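Local coordinates for hypothetical protein (Bacteroides uniformis, PDB 4QE0) that is of unknown function and belongs to the DUF5043 family, its fold built on a six-stranded antiparallel sheet with helices packed on it, at residues Y29-D34 against V138-E143; S39-L44 against N122-T127; M106-L111 against Y163-W168. One frame throughout, in Å; residues are numbered along the deposited sequence.

Contact 1: Y29-D34 against V138-E143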
loop_
_atom_site.group_PDB
_atom_site.type_symbol
_atom_site.label_atom_id
_atom_site.label_comp_id
_atom_site.label_asym_id
_atom_site.label_seq_id
_atom_site.Cartn_x
_atom_site.Cartn_y
_atom_site.Cartn_z
ATOM N N TYR A 29 -15.351 -9.378 -12.020
ATOM C CA TYR A 29 -15.875 -9.440 -10.665
ATOM C C TYR A 29 -17.255 -8.809 -10.574
ATOM O O TYR A 29 -17.648 -8.030 -11.441
ATOM C CB TYR A 29 -14.895 -8.788 -9.668
ATOM C CG TYR A 29 -14.593 -7.311 -9.882
ATOM C CD1 TYR A 29 -13.545 -6.899 -10.693
ATOM C CD2 TYR A 29 -15.348 -6.330 -9.256
ATOM C CE1 TYR A 29 -13.264 -5.557 -10.884
ATOM C CE2 TYR A 29 -15.075 -4.987 -9.443
ATOM C CZ TYR A 29 -14.031 -4.603 -10.238
ATOM O OH TYR A 29 -13.776 -3.266 -10.422
ATOM N N THR A 30 -17.976 -9.170 -9.521
ATOM C CA THR A 30 -19.272 -8.613 -9.226
ATOM C C THR A 30 -19.303 -8.087 -7.789
ATOM O O THR A 30 -18.908 -8.785 -6.874
ATOM C CB THR A 30 -20.381 -9.661 -9.398
ATOM O OG1 THR A 30 -20.341 -10.164 -10.729
ATOM C CG2 THR A 30 -21.738 -9.049 -9.153
ATOM N N TYR A 31 -19.766 -6.848 -7.624
ATOM C CA TYR A 31 -19.980 -6.254 -6.315
ATOM C C TYR A 31 -21.461 -6.080 -6.052
ATOM O O TYR A 31 -22.244 -5.751 -6.954
ATOM C CB TYR A 31 -19.279 -4.892 -6.198
ATOM C CG TYR A 31 -17.937 -4.956 -5.490
ATOM C CD1 TYR A 31 -16.930 -5.827 -5.913
ATOM C CD2 TYR A 31 -17.681 -4.155 -4.395
ATOM C CE1 TYR A 31 -15.695 -5.881 -5.274
ATOM C CE2 TYR A 31 -16.454 -4.203 -3.746
ATOM C CZ TYR A 31 -15.469 -5.064 -4.181
ATOM O OH TYR A 31 -14.258 -5.108 -3.520
ATOM N N GLN A 32 -21.828 -6.285 -4.802
ATOM C CA GLN A 32 -23.171 -6.047 -4.312
ATOM C C GLN A 32 -23.154 -4.762 -3.504
ATOM O O GLN A 32 -22.257 -4.534 -2.685
ATOM C CB GLN A 32 -23.627 -7.202 -3.418
ATOM C CG GLN A 32 -25.043 -7.058 -2.865
ATOM C CD GLN A 32 -26.076 -6.982 -3.972
ATOM O OE1 GLN A 32 -25.921 -7.624 -5.018
ATOM N NE2 GLN A 32 -27.098 -6.156 -3.781
ATOM N N CYS A 33 -24.150 -3.934 -3.746
ATOM C CA CYS A 33 -24.346 -2.709 -3.026
ATOM C C CYS A 33 -25.714 -2.801 -2.314
ATOM O O CYS A 33 -26.736 -2.838 -2.962
ATOM C CB CYS A 33 -24.287 -1.568 -4.033
ATOM S SG CYS A 33 -24.816 0.037 -3.440
ATOM N N ASP A 34 -25.709 -2.891 -0.991
ATOM C CA ASP A 34 -26.931 -2.941 -0.188
ATOM C C ASP A 34 -27.130 -1.586 0.470
ATOM O O ASP A 34 -26.229 -1.084 1.138
ATOM C CB ASP A 34 -26.829 -4.019 0.911
ATOM C CG ASP A 34 -26.874 -5.434 0.370
ATOM O OD1 ASP A 34 -27.357 -5.651 -0.764
ATOM O OD2 ASP A 34 -26.414 -6.343 1.108
ATOM N N VAL A 138 -11.610 1.560 -7.361
ATOM C CA VAL A 138 -10.876 1.932 -6.146
ATOM C C VAL A 138 -11.115 0.929 -5.003
ATOM O O VAL A 138 -10.169 0.433 -4.384
ATOM C CB VAL A 138 -11.232 3.359 -5.680
ATOM C CG1 VAL A 138 -10.572 3.697 -4.352
ATOM C CG2 VAL A 138 -10.791 4.368 -6.731
ATOM N N TYR A 139 -12.384 0.641 -4.732
ATOM C CA TYR A 139 -12.750 -0.337 -3.721
ATOM C C TYR A 139 -12.214 -1.718 -4.055
ATOM O O TYR A 139 -11.693 -2.430 -3.192
ATOM C CB TYR A 139 -14.274 -0.369 -3.518
ATOM C CG TYR A 139 -14.812 0.929 -2.979
ATOM C CD1 TYR A 139 -14.429 1.379 -1.720
ATOM C CD2 TYR A 139 -15.678 1.723 -3.716
ATOM C CE1 TYR A 139 -14.884 2.588 -1.229
ATOM C CE2 TYR A 139 -16.156 2.923 -3.220
ATOM C CZ TYR A 139 -15.766 3.348 -1.976
ATOM O OH TYR A 139 -16.206 4.544 -1.465
ATOM N N ARG A 140 -12.339 -2.112 -5.304
ATOM C CA ARG A 140 -11.793 -3.394 -5.730
ATOM C C ARG A 140 -10.291 -3.482 -5.463
ATOM O O ARG A 140 -9.817 -4.506 -4.996
ATOM C CB ARG A 140 -12.091 -3.635 -7.220
ATOM C CG ARG A 140 -11.428 -4.878 -7.808
ATOM C CD ARG A 140 -11.979 -6.141 -7.194
ATOM N NE ARG A 140 -11.482 -7.314 -7.907
ATOM C CZ ARG A 140 -11.746 -8.569 -7.560
ATOM N NH1 ARG A 140 -12.456 -8.851 -6.471
ATOM N NH2 ARG A 140 -11.273 -9.551 -8.301
ATOM N N GLU A 141 -9.542 -2.433 -5.798
ATOM C CA GLU A 141 -8.091 -2.414 -5.595
ATOM C C GLU A 141 -7.740 -2.582 -4.115
ATOM O O GLU A 141 -6.829 -3.343 -3.759
ATOM C CB GLU A 141 -7.458 -1.116 -6.111
ATOM C CG GLU A 141 -5.970 -0.984 -5.757
ATOM C CD GLU A 141 -5.339 0.339 -6.181
ATOM O OE1 GLU A 141 -5.849 0.980 -7.119
ATOM O OE2 GLU A 141 -4.316 0.736 -5.583
ATOM N N ILE A 142 -8.480 -1.897 -3.257
ATOM C CA ILE A 142 -8.284 -2.041 -1.822
ATOM C C ILE A 142 -8.541 -3.477 -1.388
ATOM O O ILE A 142 -7.733 -4.063 -0.665
ATOM C CB ILE A 142 -9.177 -1.069 -1.045
ATOM C CG1 ILE A 142 -8.753 0.365 -1.332
ATOM C CG2 ILE A 142 -9.107 -1.360 0.443
ATOM C CD1 ILE A 142 -9.749 1.393 -0.843
ATOM N N GLU A 143 -9.668 -4.043 -1.819
ATOM C CA GLU A 143 -10.006 -5.426 -1.475
ATOM C C GLU A 143 -8.882 -6.382 -1.881
ATOM O O GLU A 143 -8.425 -7.190 -1.085
ATOM C CB GLU A 143 -11.297 -5.856 -2.174
ATOM C CG GLU A 143 -11.690 -7.314 -1.941
ATOM C CD GLU A 143 -12.579 -7.952 -3.014
ATOM O OE1 GLU A 143 -12.946 -7.321 -4.018
ATOM O OE2 GLU A 143 -12.898 -9.151 -2.836
#

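Contact 2: S39-L44 against N122-T127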
loop_
_atom_site.group_PDB
_atom_site.type_symbol
_atom_site.label_atom_id
_atom_site.label_comp_id
_atom_site.label_asym_id
_atom_site.label_seq_id
_atom_site.Cartn_x
_atom_site.Cartn_y
_atom_site.Cartn_z
ATOM N N SER A 39 -31.773 5.161 6.593
ATOM C CA SER A 39 -30.498 5.740 7.048
ATOM C C SER A 39 -29.565 6.157 5.901
ATOM O O SER A 39 -28.611 6.890 6.132
ATOM C CB SER A 39 -29.773 4.709 7.894
ATOM O OG SER A 39 -29.441 3.597 7.083
ATOM N N GLN A 40 -29.842 5.664 4.699
ATOM C CA GLN A 40 -28.979 5.833 3.532
ATOM C C GLN A 40 -27.559 5.244 3.752
ATOM O O GLN A 40 -26.590 5.704 3.163
ATOM C CB GLN A 40 -28.950 7.301 3.124
ATOM C CG GLN A 40 -30.302 7.766 2.581
ATOM C CD GLN A 40 -30.600 7.128 1.249
ATOM O OE1 GLN A 40 -29.871 7.339 0.290
ATOM N NE2 GLN A 40 -31.666 6.346 1.178
ATOM N N PHE A 41 -27.486 4.213 4.588
ATOM C CA PHE A 41 -26.244 3.503 4.894
ATOM C C PHE A 41 -25.997 2.429 3.844
ATOM O O PHE A 41 -26.903 1.657 3.505
ATOM C CB PHE A 41 -26.386 2.852 6.268
ATOM C CG PHE A 41 -25.114 2.296 6.842
ATOM C CD1 PHE A 41 -24.030 3.121 7.055
ATOM C CD2 PHE A 41 -25.023 0.966 7.207
ATOM C CE1 PHE A 41 -22.873 2.634 7.620
ATOM C CE2 PHE A 41 -23.852 0.467 7.775
ATOM C CZ PHE A 41 -22.793 1.308 7.982
ATOM N N VAL A 42 -24.787 2.419 3.294
ATOM C CA VAL A 42 -24.402 1.524 2.223
ATOM C C VAL A 42 -23.445 0.476 2.746
ATOM O O VAL A 42 -22.539 0.804 3.493
ATOM C CB VAL A 42 -23.687 2.282 1.093
ATOM C CG1 VAL A 42 -23.328 1.341 -0.046
ATOM C CG2 VAL A 42 -24.535 3.442 0.600
ATOM N N THR A 43 -23.658 -0.770 2.333
ATOM C CA THR A 43 -22.721 -1.870 2.578
ATOM C C THR A 43 -22.326 -2.374 1.183
ATOM O O THR A 43 -23.179 -2.783 0.406
ATOM C CB THR A 43 -23.364 -2.987 3.432
ATOM O OG1 THR A 43 -23.851 -2.433 4.667
ATOM C CG2 THR A 43 -22.359 -4.095 3.740
ATOM N N LEU A 44 -21.042 -2.263 0.855
ATOM C CA LEU A 44 -20.512 -2.545 -0.473
ATOM C C LEU A 44 -19.504 -3.669 -0.371
ATOM O O LEU A 44 -18.545 -3.575 0.410
ATOM C CB LEU A 44 -19.855 -1.276 -1.029
ATOM C CG LEU A 44 -19.230 -1.353 -2.423
ATOM C CD1 LEU A 44 -20.337 -1.597 -3.448
ATOM C CD2 LEU A 44 -18.448 -0.088 -2.754
ATOM N N ASN A 122 -15.094 -5.645 3.181
ATOM C CA ASN A 122 -16.265 -4.889 2.785
ATOM C C ASN A 122 -16.156 -3.457 3.256
ATOM O O ASN A 122 -15.271 -3.127 4.063
ATOM C CB ASN A 122 -17.563 -5.571 3.213
ATOM C CG ASN A 122 -17.722 -5.678 4.712
ATOM O OD1 ASN A 122 -17.848 -4.681 5.392
ATOM N ND2 ASN A 122 -17.779 -6.901 5.218
ATOM N N PHE A 123 -16.998 -2.610 2.691
ATOM C CA PHE A 123 -16.939 -1.164 2.881
ATOM C C PHE A 123 -18.309 -0.638 3.343
ATOM O O PHE A 123 -19.360 -1.142 2.913
ATOM C CB PHE A 123 -16.529 -0.490 1.580
ATOM C CG PHE A 123 -15.234 -0.985 1.020
ATOM C CD1 PHE A 123 -14.032 -0.523 1.531
ATOM C CD2 PHE A 123 -15.198 -1.964 0.033
ATOM C CE1 PHE A 123 -12.824 -1.011 1.043
ATOM C CE2 PHE A 123 -13.984 -2.442 -0.460
ATOM C CZ PHE A 123 -12.797 -1.951 0.042
ATOM N N ASN A 124 -18.296 0.387 4.197
ATOM C CA ASN A 124 -19.524 1.057 4.611
ATOM C C ASN A 124 -19.339 2.561 4.517
ATOM O O ASN A 124 -18.276 3.097 4.839
ATOM C CB ASN A 124 -19.940 0.714 6.051
ATOM C CG ASN A 124 -20.374 -0.722 6.225
ATOM O OD1 ASN A 124 -19.656 -1.508 6.806
ATOM N ND2 ASN A 124 -21.546 -1.066 5.727
ATOM N N PHE A 125 -20.386 3.233 4.048
ATOM C CA PHE A 125 -20.444 4.681 4.014
ATOM C C PHE A 125 -21.911 5.061 3.761
ATOM O O PHE A 125 -22.759 4.184 3.669
ATOM C CB PHE A 125 -19.561 5.246 2.890
ATOM C CG PHE A 125 -19.748 4.557 1.564
ATOM C CD1 PHE A 125 -20.747 4.967 0.678
ATOM C CD2 PHE A 125 -18.906 3.509 1.191
ATOM C CE1 PHE A 125 -20.920 4.323 -0.528
ATOM C CE2 PHE A 125 -19.055 2.881 -0.028
ATOM C CZ PHE A 125 -20.058 3.286 -0.889
ATOM N N PHE A 126 -22.199 6.348 3.657
ATOM C CA PHE A 126 -23.580 6.803 3.420
ATOM C C PHE A 126 -23.706 7.375 2.018
ATOM O O PHE A 126 -22.737 7.891 1.471
ATOM C CB PHE A 126 -23.964 7.842 4.463
ATOM C CG PHE A 126 -24.068 7.285 5.863
ATOM C CD1 PHE A 126 -22.949 7.171 6.681
ATOM C CD2 PHE A 126 -25.295 6.896 6.368
ATOM C CE1 PHE A 126 -23.051 6.666 7.966
ATOM C CE2 PHE A 126 -25.412 6.410 7.653
ATOM C CZ PHE A 126 -24.295 6.290 8.456
ATOM N N THR A 127 -24.908 7.317 1.445
ATOM C CA THR A 127 -25.099 7.765 0.070
ATOM C C THR A 127 -24.891 9.267 -0.087
ATOM O O THR A 127 -24.605 9.748 -1.188
ATOM C CB THR A 127 -26.508 7.488 -0.440
ATOM O OG1 THR A 127 -27.425 8.274 0.320
ATOM C CG2 THR A 127 -26.845 6.024 -0.337
#

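Contact 3: M106-L111 against Y163-W168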
loop_
_atom_site.group_PDB
_atom_site.type_symbol
_atom_site.label_atom_id
_atom_site.label_comp_id
_atom_site.label_asym_id
_atom_site.label_seq_id
_atom_site.Cartn_x
_atom_site.Cartn_y
_atom_site.Cartn_z
HETATM N N MSE A 106 -15.642 3.468 6.275
HETATM C CA MSE A 106 -15.440 2.290 7.107
HETATM C C MSE A 106 -14.979 1.151 6.250
HETATM O O MSE A 106 -15.584 0.844 5.230
HETATM C CB MSE A 106 -16.690 1.853 7.877
HETATM C CG MSE A 106 -16.290 0.686 8.772
HETATM SE SE MSE A 106 -17.525 0.536 10.272
HETATM C CE MSE A 106 -18.679 -0.904 9.562
ATOM N N ILE A 107 -13.873 0.534 6.646
ATOM C CA ILE A 107 -13.338 -0.647 5.987
ATOM C C ILE A 107 -13.379 -1.777 6.984
ATOM O O ILE A 107 -13.014 -1.592 8.152
ATOM C CB ILE A 107 -11.861 -0.460 5.505
ATOM C CG1 ILE A 107 -11.705 0.823 4.690
ATOM C CG2 ILE A 107 -11.389 -1.656 4.684
ATOM C CD1 ILE A 107 -11.250 2.010 5.505
ATOM N N THR A 108 -13.777 -2.964 6.523
ATOM C CA THR A 108 -13.791 -4.152 7.360
ATOM C C THR A 108 -13.016 -5.283 6.684
ATOM O O THR A 108 -13.281 -5.609 5.524
ATOM C CB THR A 108 -15.249 -4.583 7.665
ATOM O OG1 THR A 108 -15.962 -3.518 8.351
ATOM C CG2 THR A 108 -15.289 -5.805 8.515
HETATM N N MSE A 109 -12.064 -5.843 7.412
HETATM C CA MSE A 109 -11.331 -7.047 7.001
HETATM C C MSE A 109 -11.821 -8.164 7.877
HETATM O O MSE A 109 -11.890 -8.018 9.117
HETATM C CB MSE A 109 -9.823 -6.905 7.222
HETATM C CG MSE A 109 -9.182 -5.938 6.269
HETATM SE SE MSE A 109 -7.198 -5.908 6.621
HETATM C CE MSE A 109 -7.084 -5.157 8.419
ATOM N N LEU A 110 -12.192 -9.281 7.253
ATOM C CA LEU A 110 -12.576 -10.481 7.988
ATOM C C LEU A 110 -11.470 -11.506 7.826
ATOM O O LEU A 110 -11.157 -11.932 6.705
ATOM C CB LEU A 110 -13.898 -11.026 7.498
ATOM C CG LEU A 110 -15.056 -10.010 7.494
ATOM C CD1 LEU A 110 -16.370 -10.677 7.146
ATOM C CD2 LEU A 110 -15.153 -9.313 8.843
ATOM N N LEU A 111 -10.878 -11.890 8.951
ATOM C CA LEU A 111 -9.730 -12.764 8.961
ATOM C C LEU A 111 -10.073 -14.203 9.318
ATOM O O LEU A 111 -10.959 -14.461 10.140
ATOM C CB LEU A 111 -8.710 -12.289 9.986
ATOM C CG LEU A 111 -8.235 -10.834 9.998
ATOM C CD1 LEU A 111 -7.158 -10.706 11.056
ATOM C CD2 LEU A 111 -7.761 -10.342 8.669
ATOM N N TYR A 163 -14.808 -16.098 12.672
ATOM C CA TYR A 163 -13.899 -15.199 11.956
ATOM C C TYR A 163 -13.529 -14.042 12.866
ATOM O O TYR A 163 -14.171 -13.797 13.896
ATOM C CB TYR A 163 -14.509 -14.704 10.635
ATOM C CG TYR A 163 -15.695 -13.783 10.790
ATOM C CD1 TYR A 163 -16.998 -14.292 10.912
ATOM C CD2 TYR A 163 -15.521 -12.398 10.825
ATOM C CE1 TYR A 163 -18.082 -13.440 11.054
ATOM C CE2 TYR A 163 -16.601 -11.540 10.977
ATOM C CZ TYR A 163 -17.877 -12.060 11.091
ATOM O OH TYR A 163 -18.933 -11.186 11.241
ATOM N N ILE A 164 -12.466 -13.351 12.493
ATOM C CA ILE A 164 -12.002 -12.227 13.257
ATOM C C ILE A 164 -12.300 -10.943 12.471
ATOM O O ILE A 164 -11.892 -10.830 11.329
ATOM C CB ILE A 164 -10.514 -12.377 13.522
ATOM C CG1 ILE A 164 -10.233 -13.599 14.424
ATOM C CG2 ILE A 164 -9.970 -11.108 14.167
ATOM C CD1 ILE A 164 -8.781 -14.042 14.456
HETATM N N MSE A 165 -13.039 -10.007 13.063
HETATM C CA MSE A 165 -13.423 -8.786 12.357
HETATM C C MSE A 165 -12.614 -7.589 12.779
HETATM O O MSE A 165 -12.582 -7.228 13.961
HETATM C CB MSE A 165 -14.889 -8.447 12.635
HETATM C CG MSE A 165 -15.271 -7.194 11.848
HETATM SE SE MSE A 165 -17.174 -6.813 12.191
HETATM C CE MSE A 165 -17.034 -5.984 13.949
ATOM N N LEU A 166 -11.956 -6.960 11.809
ATOM C CA LEU A 166 -11.205 -5.734 12.047
ATOM C C LEU A 166 -11.815 -4.642 11.202
ATOM O O LEU A 166 -11.615 -4.610 9.977
ATOM C CB LEU A 166 -9.720 -5.951 11.712
ATOM C CG LEU A 166 -8.922 -7.032 12.472
ATOM C CD1 LEU A 166 -7.477 -7.040 11.973
ATOM C CD2 LEU A 166 -8.963 -6.847 13.985
ATOM N N ALA A 167 -12.585 -3.773 11.846
ATOM C CA ALA A 167 -13.297 -2.713 11.157
ATOM C C ALA A 167 -12.776 -1.387 11.678
ATOM O O ALA A 167 -12.633 -1.198 12.899
ATOM C CB ALA A 167 -14.794 -2.834 11.412
ATOM N N TRP A 168 -12.510 -0.461 10.760
ATOM C CA TRP A 168 -11.990 0.845 11.144
ATOM C C TRP A 168 -12.431 1.943 10.211
ATOM O O TRP A 168 -12.830 1.679 9.078
ATOM C CB TRP A 168 -10.467 0.796 11.258
ATOM C CG TRP A 168 -9.685 0.794 9.962
ATOM C CD1 TRP A 168 -9.045 1.872 9.409
ATOM C CD2 TRP A 168 -9.471 -0.299 9.046
ATOM N NE1 TRP A 168 -8.429 1.510 8.242
ATOM C CE2 TRP A 168 -8.657 0.188 7.992
ATOM C CE3 TRP A 168 -9.851 -1.633 9.028
ATOM C CZ2 TRP A 168 -8.220 -0.621 6.929
ATOM C CZ3 TRP A 168 -9.415 -2.441 7.973
ATOM C CH2 TRP A 168 -8.612 -1.926 6.932
#

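Contact 1: Y29-D34 against V138-E143
The guanidinium of R140 lies flat on Y29, the two planes 19° apart and their centres 4.5 Å from each other, a guanidinium-aromatic stack where helix 136-143 packs across strand 29-36 of the antiparallel sheet. The short segments run at 107° to each other, and their axes come no closer than 10.9 Å, a gap filled by long side chains. The two side chains run antiparallel over each other, CB of R140 near the phenol oxygen and its guanidinium near CB of Y29. The arginine chain, bent at CG (chi2 66°), covers the ring with its aliphatic CB-to-CD part, and CD makes a CH-pi contact over the ring centre, 3.7 Å from the centroid. Farther out, the guanidinium overhangs CB of Y29. Y31 turns its ring nearly perpendicular to the guanidinium and sends its hydroxyl to the carboxylate of E143. The helix closes this cluster on itself by the R140-E143 salt bridge, one turn apart, while OE2 of E143 takes N46 ND2 as its partner. NE and NH2 of R140 hold a glycerol, probably from the crystallisation liquor. Two donors thus grip OE1 of E143 from opposite faces of the carboxylate plane: OH of Y31 at 2.6 Å and NH1 of R140 at 2.9 Å from that same OE1.

Contact 2: S39-L44 against N122-T127
Two donors from adjacent residues share one carbonyl: V42 O accepts from F125 N at 3.3 Å and from the side-chain ND2 of N124 at 3.1 Å, the two reaching it from opposite faces of the carbonyl plane. Both are tilted out of that plane. This doubled acceptor sits within a regular antiparallel pairing of strands 41-45 and 118-126, in which V42 faces F125 and L44 faces F123 as hydrogen-bonded pairs. Beyond the strand, T127 closes the end next to the turn with two bonds to Q40: its backbone N meets Q40 O, and its OG1 gives a 2.6 Å bond to Q40 OE1 in the carbonyl plane, on a lone pair. On the face bearing F41 and F126, CD1 of F41 lies over the F126 ring toward its rim, with the planes at 55°. The other face is apolar: CB of V42 rests over the F125 ring, and L44 CD2 comes to that ring's edge, 4.1 Å from F125 CE2. Through N124 ND2 a side-chain bond is added across to strand 41-45, leaving V42 O gripped by both a backbone and a side-chain donor of the facing strand.

Contact 3: M106-L111 against Y163-W168
The shortest polar bond runs from L111 N to I164 O, 2.8 Å long and nearly straight at 175°, with the donor in the carbonyl plane. The return bond, from I164 N to L111 O, is 3.0 Å and uses a lone pair of the acceptor. I107 with W168 and M109 with L166 form two more reciprocal pairs. At the W168 end, the indole folds back over the partner strand: its CG is set between the backbone N and the carbonyl carbon (chi1 76°), and CB of I107 comes over the face of the six-membered ring, 3.8 Å from its centroid and 10° off the normal. CG2 of I107 continues this cover at CH2. M109, a selenomethionine, meets the same indole differently, with CG in the ring plane at the edge and the methyl CE 3.6 Å from W168 CZ3; its selenium makes an oblique Met-aromatic contact. Strand 106-111 thus pairs with 164-169, the outermost strand at this end of the antiparallel sheet within the chain, while its other side is bonded to strand 118-126. V88 of helix 78-90 touches both I107 and W168, so that helix packs on the face carrying the indole. L111 CD1 and L166 CD1 extend the apolar row on this face, 3.8 Å apart. The opposite face is lined by T108, L110, M165 and A167. There CG of M165 lies alongside CD2 of L110 and reaches T108 CG2, and OG1 of T108 approaches the methyl of A167. Just before the strand begins, Y163 turns its ring obliquely beside L110, with Y163 CE2 3.4 Å from L110 CD2, and its hydroxyl bonds to E54 O.

How the contacts relate
All three contacts draw on one antiparallel sheet: contacts 2 and 3 are strand pairings within it, and contact 1 sets helix 136-143 against one of its strands. Contacts 1 and 2, with centres 12 Å apart, meet where D34 O lies 2.9 Å from T43 N, probably a hydrogen bond, and where Y139 CD2 packs 3.4 Å from L44 CD2. Contacts 2 and 3 join through neighbouring strands 118-126 and 106-111, N122 O lying 2.9 Å from T108 N. Contacts 1 and 3 do not touch, their nearest atoms being about 5 Å apart. A glycerol, probably from the crystallisation liquor, lies about 4 Å from the side chain of L166; no active site is known.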